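Local coordinates for Spermidine/putrescine ABC transporter, periplasmic binding protein (Treponema pallidum, PDB 2V84) that probably binds polyamines such as spermidine and putrescine as the periplasmic receptor lipoprotein of an ABC transporter, at residues M63-I69 with I86-L92; Q105-V111 with S296-E301; V125-L129 with Y285-L289. One frame throughout, in Å; residues are numbered along the deposited sequence.

Contact 1: residues M63-I69 with I86-L92; sequences MFAKLSI and IMKRKHL
F64 and M87 run alongside each other head to tail where the ends of helices 60-67 and 81-89 come together. No hydrogen bond joins the two segments; the contact is almost wholly apolar packing. The aromatic part of it gathers round the F64 ring. M87 CG lies at the ring's edge, 3.8 Å from F64 CD1, and K90 brings its aliphatic CD to the same rim, 3.8 Å from F64 CZ, its chain crossing the phenylalanine at about a right angle. L92 CD2 comes in obliquely, 3.6 Å from F64 CE1, with I86 CG2 somewhat further off. F64 can reach this group because its CG stands anti to the backbone N (chi1 179°), which carries the ring off the helix and over to the other segment.

The sulfur contacts lie deeper. M63 and M87 meet tip to tip, M63 SD 3.5 Å from M87 CE; M63 is bent at chi2 and chi3, whereas M87 bends only at chi3 (104°). The same M87 methyl also rests on L67 CD2. Both M63 and L67 continue onto V77, so helix 60-67 packs on strand 76-77, an outer strand of the parallel sheet with strands 26-32 and 51-57. Helices covering a central sheet in this way are characteristic of the lobes of periplasmic solute-binding proteins.

Helix 81-89 finishes in a Schellman motif, with H91 at positive phi and L92 N bonded back to M87 O. That turn brings L92 round toward the other helix, where its CG lies 3.5 Å from L67 O. At the outer border I69 CD1 touches L92 CD1 at 4.0 Å. S68 OG gives a hydrogen bond to F64 O from above the carbonyl plane.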
loop_
_atom_site.group_PDB
_atom_site.type_symbol
_atom_site.label_atom_id
_atom_site.label_comp_id
_atom_site.label_asym_id
_atom_site.label_seq_id
_atom_site.Cartn_x
_atom_site.Cartn_y
_atom_site.Cartn_z
ATOM N N MET A 63 11.755 -7.834 -1.500
ATOM C CA MET A 63 12.614 -6.670 -1.329
ATOM C C MET A 63 13.522 -6.896 -0.153
ATOM O O MET A 63 14.738 -6.704 -0.259
ATOM C CB MET A 63 11.767 -5.424 -1.063
ATOM C CG MET A 63 12.574 -4.190 -0.654
ATOM S SD MET A 63 13.022 -4.051 1.104
ATOM C CE MET A 63 11.385 -3.821 1.808
ATOM N N PHE A 64 12.924 -7.294 0.973
ATOM C CA PHE A 64 13.663 -7.432 2.227
ATOM C C PHE A 64 14.799 -8.413 2.032
ATOM O O PHE A 64 15.911 -8.170 2.496
ATOM C CB PHE A 64 12.740 -7.883 3.370
ATOM C CG PHE A 64 13.445 -8.074 4.674
ATOM C CD1 PHE A 64 13.570 -7.016 5.574
ATOM C CD2 PHE A 64 14.021 -9.306 4.998
ATOM C CE1 PHE A 64 14.239 -7.181 6.784
ATOM C CE2 PHE A 64 14.694 -9.481 6.202
ATOM C CZ PHE A 64 14.812 -8.416 7.097
ATOM N N ALA A 65 14.501 -9.512 1.329
ATOM C CA ALA A 65 15.465 -10.588 1.062
ATOM C C ALA A 65 16.715 -10.121 0.349
ATOM O O ALA A 65 17.814 -10.604 0.630
ATOM C CB ALA A 65 14.811 -11.675 0.256
ATOM N N LYS A 66 16.558 -9.200 -0.594
ATOM C CA LYS A 66 17.714 -8.660 -1.309
ATOM C C LYS A 66 18.539 -7.738 -0.427
ATOM O O LYS A 66 19.761 -7.623 -0.602
ATOM C CB LYS A 66 17.262 -7.938 -2.571
ATOM C CG LYS A 66 18.193 -8.123 -3.749
ATOM C CD LYS A 66 17.367 -8.424 -4.975
ATOM C CE LYS A 66 18.114 -8.127 -6.250
ATOM N NZ LYS A 66 17.146 -8.041 -7.383
ATOM N N LEU A 67 17.870 -7.101 0.531
ATOM C CA LEU A 67 18.500 -6.130 1.424
ATOM C C LEU A 67 18.899 -6.732 2.774
ATOM O O LEU A 67 19.442 -6.036 3.640
ATOM C CB LEU A 67 17.587 -4.912 1.609
ATOM C CG LEU A 67 17.648 -3.856 0.502
ATOM C CD1 LEU A 67 17.130 -4.350 -0.840
ATOM C CD2 LEU A 67 16.881 -2.626 0.938
ATOM N N SER A 68 18.645 -8.030 2.933
ATOM C CA SER A 68 19.037 -8.775 4.135
ATOM C C SER A 68 20.525 -8.625 4.420
ATOM O O SER A 68 21.326 -8.395 3.507
ATOM C CB SER A 68 18.725 -10.272 3.970
ATOM O OG SER A 68 17.354 -10.469 3.711
ATOM N N ILE A 69 20.881 -8.760 5.693
ATOM C CA ILE A 69 22.280 -8.757 6.120
ATOM C C ILE A 69 23.181 -9.297 4.983
ATOM O O ILE A 69 23.186 -10.500 4.685
ATOM C CB ILE A 69 22.466 -9.551 7.473
ATOM C CG1 ILE A 69 21.623 -8.923 8.607
ATOM C CG2 ILE A 69 23.947 -9.639 7.886
ATOM C CD1 ILE A 69 20.076 -9.065 8.463
ATOM N N ILE A 86 10.773 -2.682 11.085
ATOM C CA ILE A 86 11.561 -3.933 11.082
ATOM C C ILE A 86 13.004 -3.684 10.666
ATOM O O ILE A 86 13.947 -4.149 11.336
ATOM C CB ILE A 86 10.940 -5.020 10.120
ATOM C CG1 ILE A 86 9.619 -5.561 10.670
ATOM C CG2 ILE A 86 11.922 -6.160 9.873
ATOM C CD1 ILE A 86 8.679 -6.186 9.608
ATOM N N MET A 87 13.178 -2.951 9.565
ATOM C CA MET A 87 14.514 -2.739 8.986
ATOM C C MET A 87 15.383 -1.770 9.781
ATOM O O MET A 87 16.612 -1.901 9.775
ATOM C CB MET A 87 14.427 -2.281 7.535
ATOM C CG MET A 87 13.855 -3.350 6.611
ATOM S SD MET A 87 13.346 -2.579 5.080
ATOM C CE MET A 87 14.707 -3.103 4.063
ATOM N N LYS A 88 14.753 -0.813 10.461
ATOM C CA LYS A 88 15.473 0.030 11.426
ATOM C C LYS A 88 16.083 -0.793 12.574
ATOM O O LYS A 88 17.252 -0.608 12.939
ATOM C CB LYS A 88 14.554 1.125 11.978
ATOM C CG LYS A 88 14.615 2.429 11.205
ATOM C CD LYS A 88 13.566 3.407 11.680
ATOM C CE LYS A 88 13.999 4.141 12.932
ATOM N NZ LYS A 88 13.141 5.341 13.138
ATOM N N ARG A 89 15.303 -1.717 13.133
ATOM C CA ARG A 89 15.786 -2.503 14.281
ATOM C C ARG A 89 16.881 -3.501 13.901
ATOM O O ARG A 89 17.762 -3.826 14.718
ATOM C CB ARG A 89 14.634 -3.221 14.967
ATOM C CG ARG A 89 13.512 -2.293 15.440
ATOM C CD ARG A 89 12.664 -3.003 16.457
ATOM N NE ARG A 89 12.132 -4.252 15.931
ATOM C CZ ARG A 89 10.847 -4.450 15.713
ATOM N NH1 ARG A 89 9.993 -3.480 15.998
ATOM N NH2 ARG A 89 10.409 -5.603 15.219
ATOM N N LYS A 90 16.813 -3.974 12.661
ATOM C CA LYS A 90 17.817 -4.854 12.076
ATOM C C LYS A 90 18.981 -4.075 11.488
ATOM O O LYS A 90 19.911 -4.668 10.944
ATOM C CB LYS A 90 17.180 -5.727 10.986
ATOM C CG LYS A 90 16.312 -6.855 11.507
ATOM C CD LYS A 90 16.346 -8.060 10.557
ATOM C CE LYS A 90 15.726 -9.292 11.205
ATOM N NZ LYS A 90 16.322 -10.563 10.694
ATOM N N HIS A 91 18.915 -2.745 11.587
ATOM C CA HIS A 91 19.990 -1.836 11.155
ATOM C C HIS A 91 20.315 -1.929 9.673
ATOM O O HIS A 91 21.481 -1.914 9.288
ATOM C CB HIS A 91 21.252 -2.061 11.989
ATOM C CG HIS A 91 21.004 -2.019 13.460
ATOM N ND1 HIS A 91 20.793 -0.840 14.142
ATOM C CD2 HIS A 91 20.937 -3.009 14.382
ATOM C CE1 HIS A 91 20.619 -1.104 15.425
ATOM N NE2 HIS A 91 20.697 -2.414 15.595
ATOM N N LEU A 92 19.270 -2.005 8.852
ATOM C CA LEU A 92 19.423 -2.216 7.417
ATOM C C LEU A 92 19.406 -0.952 6.570
ATOM O O LEU A 92 19.642 -1.018 5.355
ATOM C CB LEU A 92 18.345 -3.183 6.915
ATOM C CG LEU A 92 18.726 -4.650 6.718
ATOM C CD1 LEU A 92 19.730 -5.152 7.746
ATOM C CD2 LEU A 92 17.462 -5.484 6.727
#

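Contact 2: residues Q105-V111 with S296-E301; sequences QFIKESV and STIHRE
I107 and H299 face each other as a single antiparallel, non-hydrogen-bonded pair, flanked by two backbone bonds, between a loop and the link from a 3-10 turn into helix 109-114. R300 N donates to F106 O at 2.8 Å, in the plane of that carbonyl, and K108 N donates to I298 O over 2.7 Å, almost straight (169°) but approaching from above the carbonyl plane. CA-H...O contacts from H299 to F106 O and from I107 to I298 O fill in between them.

The K108 side chain carries the polar contact further. Extended beyond CG, it runs past the carbonyls of I298 and T297 and sets NZ 2.7 Å from S296 O, nearly along the C=O axis; E314 supplies a salt-bridge partner for the same ammonium. At the other end R300 NE makes a weak bond to Q105 O, and a water held by R300 NH2 donates to that oxygen as well. S296 OG bonds H299 O, fastening the loop to itself.

Aromatic packing belongs to F106 and H299, whose side chains leave their backbones in the same direction. F106 CB sits over a face of the imidazole, 3.6 Å from its centroid, while the rings, with planes at 29°, are displaced with little overlap. The imidazole is fixed by polar bonds too: E301 N donates to ND1, and NE2 bonds L280 O. E301 CG meets F106 CD1 at 3.5 Å. Apolar packing adds I107 CD1 on I298 CD1 at 3.7 Å, and V111 CG2 reaches T297 O and the I298 side chain.

K108 is the N-cap residue of helix 109-114, so the bridge holds the start of that helix to the loop after helix 282-292. F106 and E301 rest on P282 at the start of helix 282-292, and I298 lies on strand 125-137.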
loop_
_atom_site.group_PDB
_atom_site.type_symbol
_atom_site.label_atom_id
_atom_site.label_comp_id
_atom_site.label_asym_id
_atom_site.label_seq_id
_atom_site.Cartn_x
_atom_site.Cartn_y
_atom_site.Cartn_z
ATOM N N GLN A 105 9.460 19.543 2.903
ATOM C CA GLN A 105 8.544 20.540 3.453
ATOM C C GLN A 105 7.124 20.440 2.876
ATOM O O GLN A 105 6.208 21.109 3.354
ATOM C CB GLN A 105 9.116 21.953 3.286
ATOM C CG GLN A 105 10.283 22.247 4.213
ATOM C CD GLN A 105 9.983 21.899 5.658
ATOM O OE1 GLN A 105 9.133 22.523 6.295
ATOM N NE2 GLN A 105 10.679 20.899 6.182
ATOM N N PHE A 106 6.942 19.600 1.858
ATOM C CA PHE A 106 5.609 19.401 1.273
ATOM C C PHE A 106 4.823 18.264 1.932
ATOM O O PHE A 106 3.665 18.002 1.560
ATOM C CB PHE A 106 5.725 19.154 -0.222
ATOM C CG PHE A 106 6.263 20.320 -0.985
ATOM C CD1 PHE A 106 5.763 21.597 -0.768
ATOM C CD2 PHE A 106 7.256 20.141 -1.939
ATOM C CE1 PHE A 106 6.260 22.683 -1.486
ATOM C CE2 PHE A 106 7.747 21.209 -2.660
ATOM C CZ PHE A 106 7.257 22.483 -2.429
ATOM N N ILE A 107 5.449 17.601 2.902
ATOM C CA ILE A 107 4.829 16.466 3.591
ATOM C C ILE A 107 3.827 17.061 4.581
ATOM O O ILE A 107 4.194 17.857 5.445
ATOM C CB ILE A 107 5.886 15.493 4.235
ATOM C CG1 ILE A 107 6.761 14.793 3.173
ATOM C CG2 ILE A 107 5.232 14.389 5.064
ATOM C CD1 ILE A 107 5.980 14.012 2.140
ATOM N N LYS A 108 2.551 16.707 4.417
ATOM C CA LYS A 108 1.468 17.230 5.263
ATOM C C LYS A 108 1.761 16.993 6.738
ATOM O O LYS A 108 2.301 15.969 7.099
ATOM C CB LYS A 108 0.129 16.568 4.902
ATOM C CG LYS A 108 -0.537 17.135 3.661
ATOM C CD LYS A 108 -1.837 16.427 3.283
ATOM C CE LYS A 108 -2.430 17.087 2.037
ATOM N NZ LYS A 108 -3.709 16.518 1.507
ATOM N N GLU A 109 1.381 17.936 7.594
ATOM C CA GLU A 109 1.561 17.755 9.041
ATOM C C GLU A 109 0.831 16.508 9.573
ATOM O O GLU A 109 1.341 15.811 10.464
ATOM C CB GLU A 109 1.118 19.005 9.807
ATOM C CG GLU A 109 1.326 18.921 11.331
ATOM C CD GLU A 109 2.723 18.419 11.731
ATOM O OE1 GLU A 109 3.737 18.964 11.230
ATOM O OE2 GLU A 109 2.801 17.473 12.551
ATOM N N SER A 110 -0.345 16.225 9.002
ATOM C CA SER A 110 -1.190 15.133 9.467
ATOM C C SER A 110 -0.516 13.796 9.232
ATOM O O SER A 110 -0.689 12.860 10.015
ATOM C CB SER A 110 -2.554 15.169 8.779
ATOM O OG SER A 110 -2.407 15.263 7.378
ATOM N N VAL A 111 0.281 13.724 8.168
ATOM C CA VAL A 111 1.039 12.522 7.873
ATOM C C VAL A 111 2.215 12.378 8.834
ATOM O O VAL A 111 2.474 11.277 9.335
ATOM C CB VAL A 111 1.512 12.491 6.405
ATOM C CG1 VAL A 111 2.481 11.343 6.177
ATOM C CG2 VAL A 111 0.314 12.353 5.491
ATOM N N SER A 296 -4.038 13.292 -3.065
ATOM C CA SER A 296 -2.806 13.766 -2.477
ATOM C C SER A 296 -2.858 13.599 -0.959
ATOM O O SER A 296 -3.025 14.563 -0.221
ATOM C CB SER A 296 -2.529 15.227 -2.876
ATOM O OG SER A 296 -1.191 15.605 -2.575
ATOM N N THR A 297 -2.701 12.365 -0.501
ATOM C CA THR A 297 -2.726 12.051 0.935
ATOM C C THR A 297 -1.554 12.610 1.739
ATOM O O THR A 297 -1.716 12.913 2.915
ATOM C CB THR A 297 -2.817 10.535 1.166
ATOM O OG1 THR A 297 -1.810 9.882 0.387
ATOM C CG2 THR A 297 -4.175 10.033 0.729
ATOM N N ILE A 298 -0.374 12.757 1.117
ATOM C CA ILE A 298 0.818 13.150 1.889
ATOM C C ILE A 298 1.378 14.525 1.553
ATOM O O ILE A 298 2.220 15.047 2.286
ATOM C CB ILE A 298 2.011 12.120 1.773
ATOM C CG1 ILE A 298 2.702 12.196 0.402
ATOM C CG2 ILE A 298 1.556 10.703 2.105
ATOM C CD1 ILE A 298 4.017 11.452 0.341
ATOM N N HIS A 299 0.920 15.101 0.449
ATOM C CA HIS A 299 1.623 16.223 -0.180
ATOM C C HIS A 299 0.731 17.443 -0.169
ATOM O O HIS A 299 -0.396 17.410 -0.704
ATOM C CB HIS A 299 1.993 15.847 -1.624
ATOM C CG HIS A 299 3.081 16.687 -2.225
ATOM N ND1 HIS A 299 2.881 17.987 -2.647
ATOM C CD2 HIS A 299 4.375 16.395 -2.517
ATOM C CE1 HIS A 299 4.002 18.461 -3.157
ATOM N NE2 HIS A 299 4.923 17.517 -3.088
ATOM N N ARG A 300 1.220 18.533 0.415
ATOM C CA ARG A 300 0.353 19.712 0.550
ATOM C C ARG A 300 0.171 20.603 -0.669
ATOM O O ARG A 300 -0.697 21.466 -0.660
ATOM C CB ARG A 300 0.560 20.489 1.863
ATOM C CG ARG A 300 1.934 20.529 2.415
ATOM C CD ARG A 300 1.963 21.356 3.679
ATOM N NE ARG A 300 3.120 22.246 3.675
ATOM C CZ ARG A 300 3.099 23.515 3.286
ATOM N NH1 ARG A 300 1.971 24.077 2.877
ATOM N NH2 ARG A 300 4.214 24.226 3.309
ATOM N N GLU A 301 0.932 20.356 -1.733
ATOM C CA GLU A 301 0.818 21.148 -2.953
ATOM C C GLU A 301 0.221 20.359 -4.104
ATOM O O GLU A 301 -0.493 20.924 -4.929
ATOM C CB GLU A 301 2.192 21.685 -3.380
ATOM C CG GLU A 301 2.831 22.632 -2.378
ATOM C CD GLU A 301 1.997 23.856 -2.140
ATOM O OE1 GLU A 301 1.916 24.687 -3.077
ATOM O OE2 GLU A 301 1.428 23.992 -1.026
HETATM O O HOH W 1 6.555 24.151 4.572
#

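Contact 3: residues V125-L129 with Y285-L289; sequences VPYYL and YAEFL
A classic beta bulge in strand 125-137 sets Y127 and Y128 against helix 282-292, both bulge residues facing D258 of the neighbouring antiparallel strand 254-260. Strand segment 125-129 and helix segment 285-289 run at 34° to each other, their axes 10.7 Å apart at closest, a gap that large side chains span.

The polar link is one hydrogen bond. Y285 OH donates to Y127 O at 2.6 Å, tilted from the carbonyl plane, and the acceptor lies at the edge of the phenol ring. The same hydroxyl sits beside the rim of Y128, 3.7 Å from CD1. One face of the Y285 ring is occupied by its helix neighbour F288, through CD2, while H299 stacks on the ring as well.

Y127, Y128 and F288 make up an aromatic cluster in this all-buried contact. F288 takes the edge of Y127 against its own face, in an offset edge-to-face pair with planes at 80°. The centroids of these two rings are 5.2 Å apart. Y127 CE1 comes within 3.5 Å of F288 CZ. Toward Y128 the roles change: F288 turns its edge to that ring's face, again offset, and its CE2 touches Y128 CB at 3.8 Å. With chi1 of F288 at 162°, CG points away from the backbone N and the ring projects across to the strand, meeting both tyrosines.

L289 adds the last apolar piece, its CD2 meeting the Y128 ring at an oblique angle, 3.7 Å from Y128 CE1. The two strand hydroxyls bond outside the two segments: Y127 OH with T36 OG1, Y128 OH with Y312 OH. Further rings extend the cluster, F279 stacking on Y127 and F294 on Y128.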
loop_
_atom_site.group_PDB
_atom_site.type_symbol
_atom_site.label_atom_id
_atom_site.label_comp_id
_atom_site.label_asym_id
_atom_site.label_seq_id
_atom_site.Cartn_x
_atom_site.Cartn_y
_atom_site.Cartn_z
ATOM N N VAL A 125 11.445 8.555 4.013
ATOM C CA VAL A 125 10.646 9.721 3.624
ATOM C C VAL A 125 9.386 9.208 2.974
ATOM O O VAL A 125 9.484 8.390 2.102
ATOM C CB VAL A 125 11.384 10.615 2.591
ATOM C CG1 VAL A 125 10.456 11.768 2.102
ATOM C CG2 VAL A 125 12.688 11.206 3.201
ATOM N N PRO A 126 8.192 9.651 3.412
ATOM C CA PRO A 126 6.974 9.101 2.797
ATOM C C PRO A 126 6.897 9.202 1.278
ATOM O O PRO A 126 7.238 10.237 0.701
ATOM C CB PRO A 126 5.853 9.954 3.414
ATOM C CG PRO A 126 6.401 10.336 4.731
ATOM C CD PRO A 126 7.875 10.557 4.527
ATOM N N TYR A 127 6.404 8.130 0.655
ATOM C CA TYR A 127 6.260 8.015 -0.787
ATOM C C TYR A 127 4.768 8.116 -1.146
ATOM O O TYR A 127 4.380 8.860 -2.053
ATOM C CB TYR A 127 6.830 6.646 -1.181
ATOM C CG TYR A 127 6.921 6.357 -2.641
ATOM C CD1 TYR A 127 5.790 6.009 -3.376
ATOM C CD2 TYR A 127 8.155 6.370 -3.283
ATOM C CE1 TYR A 127 5.881 5.723 -4.704
ATOM C CE2 TYR A 127 8.253 6.090 -4.639
ATOM C CZ TYR A 127 7.124 5.771 -5.338
ATOM O OH TYR A 127 7.210 5.466 -6.687
ATOM N N TYR A 128 3.927 7.376 -0.426
ATOM C CA TYR A 128 2.493 7.417 -0.671
ATOM C C TYR A 128 1.777 6.775 0.499
ATOM O O TYR A 128 2.327 5.906 1.135
ATOM C CB TYR A 128 2.104 6.763 -2.051
ATOM C CG TYR A 128 0.614 6.853 -2.276
ATOM C CD1 TYR A 128 0.001 8.092 -2.447
ATOM C CD2 TYR A 128 -0.188 5.709 -2.249
ATOM C CE1 TYR A 128 -1.375 8.199 -2.590
ATOM C CE2 TYR A 128 -1.568 5.817 -2.383
ATOM C CZ TYR A 128 -2.143 7.056 -2.545
ATOM O OH TYR A 128 -3.503 7.142 -2.694
ATOM N N LEU A 129 0.574 7.245 0.803
ATOM C CA LEU A 129 -0.268 6.671 1.852
ATOM C C LEU A 129 -1.610 6.382 1.209
ATOM O O LEU A 129 -2.217 7.287 0.628
ATOM C CB LEU A 129 -0.446 7.685 2.995
ATOM C CG LEU A 129 -1.153 7.256 4.294
ATOM C CD1 LEU A 129 -0.690 8.134 5.406
ATOM C CD2 LEU A 129 -2.690 7.317 4.154
ATOM N N TYR A 285 5.141 15.021 -8.295
ATOM C CA TYR A 285 4.317 14.242 -7.376
ATOM C C TYR A 285 2.888 14.117 -7.894
ATOM O O TYR A 285 2.298 13.034 -7.853
ATOM C CB TYR A 285 4.320 14.797 -5.952
ATOM C CG TYR A 285 3.849 13.728 -4.993
ATOM C CD1 TYR A 285 4.685 12.667 -4.646
ATOM C CD2 TYR A 285 2.565 13.754 -4.471
ATOM C CE1 TYR A 285 4.269 11.674 -3.791
ATOM C CE2 TYR A 285 2.123 12.755 -3.615
ATOM C CZ TYR A 285 2.975 11.714 -3.290
ATOM O OH TYR A 285 2.553 10.714 -2.444
ATOM N N ALA A 286 2.347 15.211 -8.419
ATOM C CA ALA A 286 1.014 15.177 -9.010
ATOM C C ALA A 286 0.957 14.231 -10.206
ATOM O O ALA A 286 -0.020 13.516 -10.364
ATOM C CB ALA A 286 0.559 16.545 -9.389
ATOM N N GLU A 287 2.005 14.210 -11.031
ATOM C CA GLU A 287 2.082 13.250 -12.140
ATOM C C GLU A 287 2.100 11.798 -11.650
ATOM O O GLU A 287 1.517 10.907 -12.289
ATOM C CB GLU A 287 3.281 13.551 -13.059
ATOM C CG GLU A 287 3.562 12.484 -14.128
ATOM C CD GLU A 287 4.765 12.816 -14.994
ATOM O OE1 GLU A 287 5.014 14.008 -15.218
ATOM O OE2 GLU A 287 5.462 11.891 -15.461
ATOM N N PHE A 288 2.757 11.566 -10.512
ATOM C CA PHE A 288 2.735 10.267 -9.849
ATOM C C PHE A 288 1.310 9.888 -9.434
ATOM O O PHE A 288 0.844 8.786 -9.735
ATOM C CB PHE A 288 3.670 10.260 -8.632
ATOM C CG PHE A 288 3.385 9.142 -7.650
ATOM C CD1 PHE A 288 3.555 7.803 -8.009
ATOM C CD2 PHE A 288 2.941 9.432 -6.365
ATOM C CE1 PHE A 288 3.282 6.785 -7.119
ATOM C CE2 PHE A 288 2.665 8.405 -5.457
ATOM C CZ PHE A 288 2.835 7.083 -5.838
ATOM N N LEU A 289 0.616 10.797 -8.752
ATOM C CA LEU A 289 -0.728 10.510 -8.256
ATOM C C LEU A 289 -1.710 10.252 -9.383
ATOM O O LEU A 289 -2.528 9.332 -9.308
ATOM C CB LEU A 289 -1.229 11.652 -7.379
ATOM C CG LEU A 289 -0.399 11.942 -6.132
ATOM C CD1 LEU A 289 -0.859 13.262 -5.527
ATOM C CD2 LEU A 289 -0.447 10.802 -5.095
#

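From the N terminus, contact 1 closes first: after 16 intervening residues, strand 76-77 and part of helix 81-89 among them, the chain returns to helix 60-67, and this is complete before the others open. The second loop opens at 105-111 and does not close until 296-301, 184 residues on. Within it lies the whole of contact 3, which begins at strand 125-137 and ends on helix 282-292. Contacts 2 and 3 touch, through T297 OG1 with L129 O and I298 with Y285, so helix 109-114, the strand, helix 282-292 and the loop after it form one continuous region. Contact 1 stands apart from contact 3, with about 23 Å between centres.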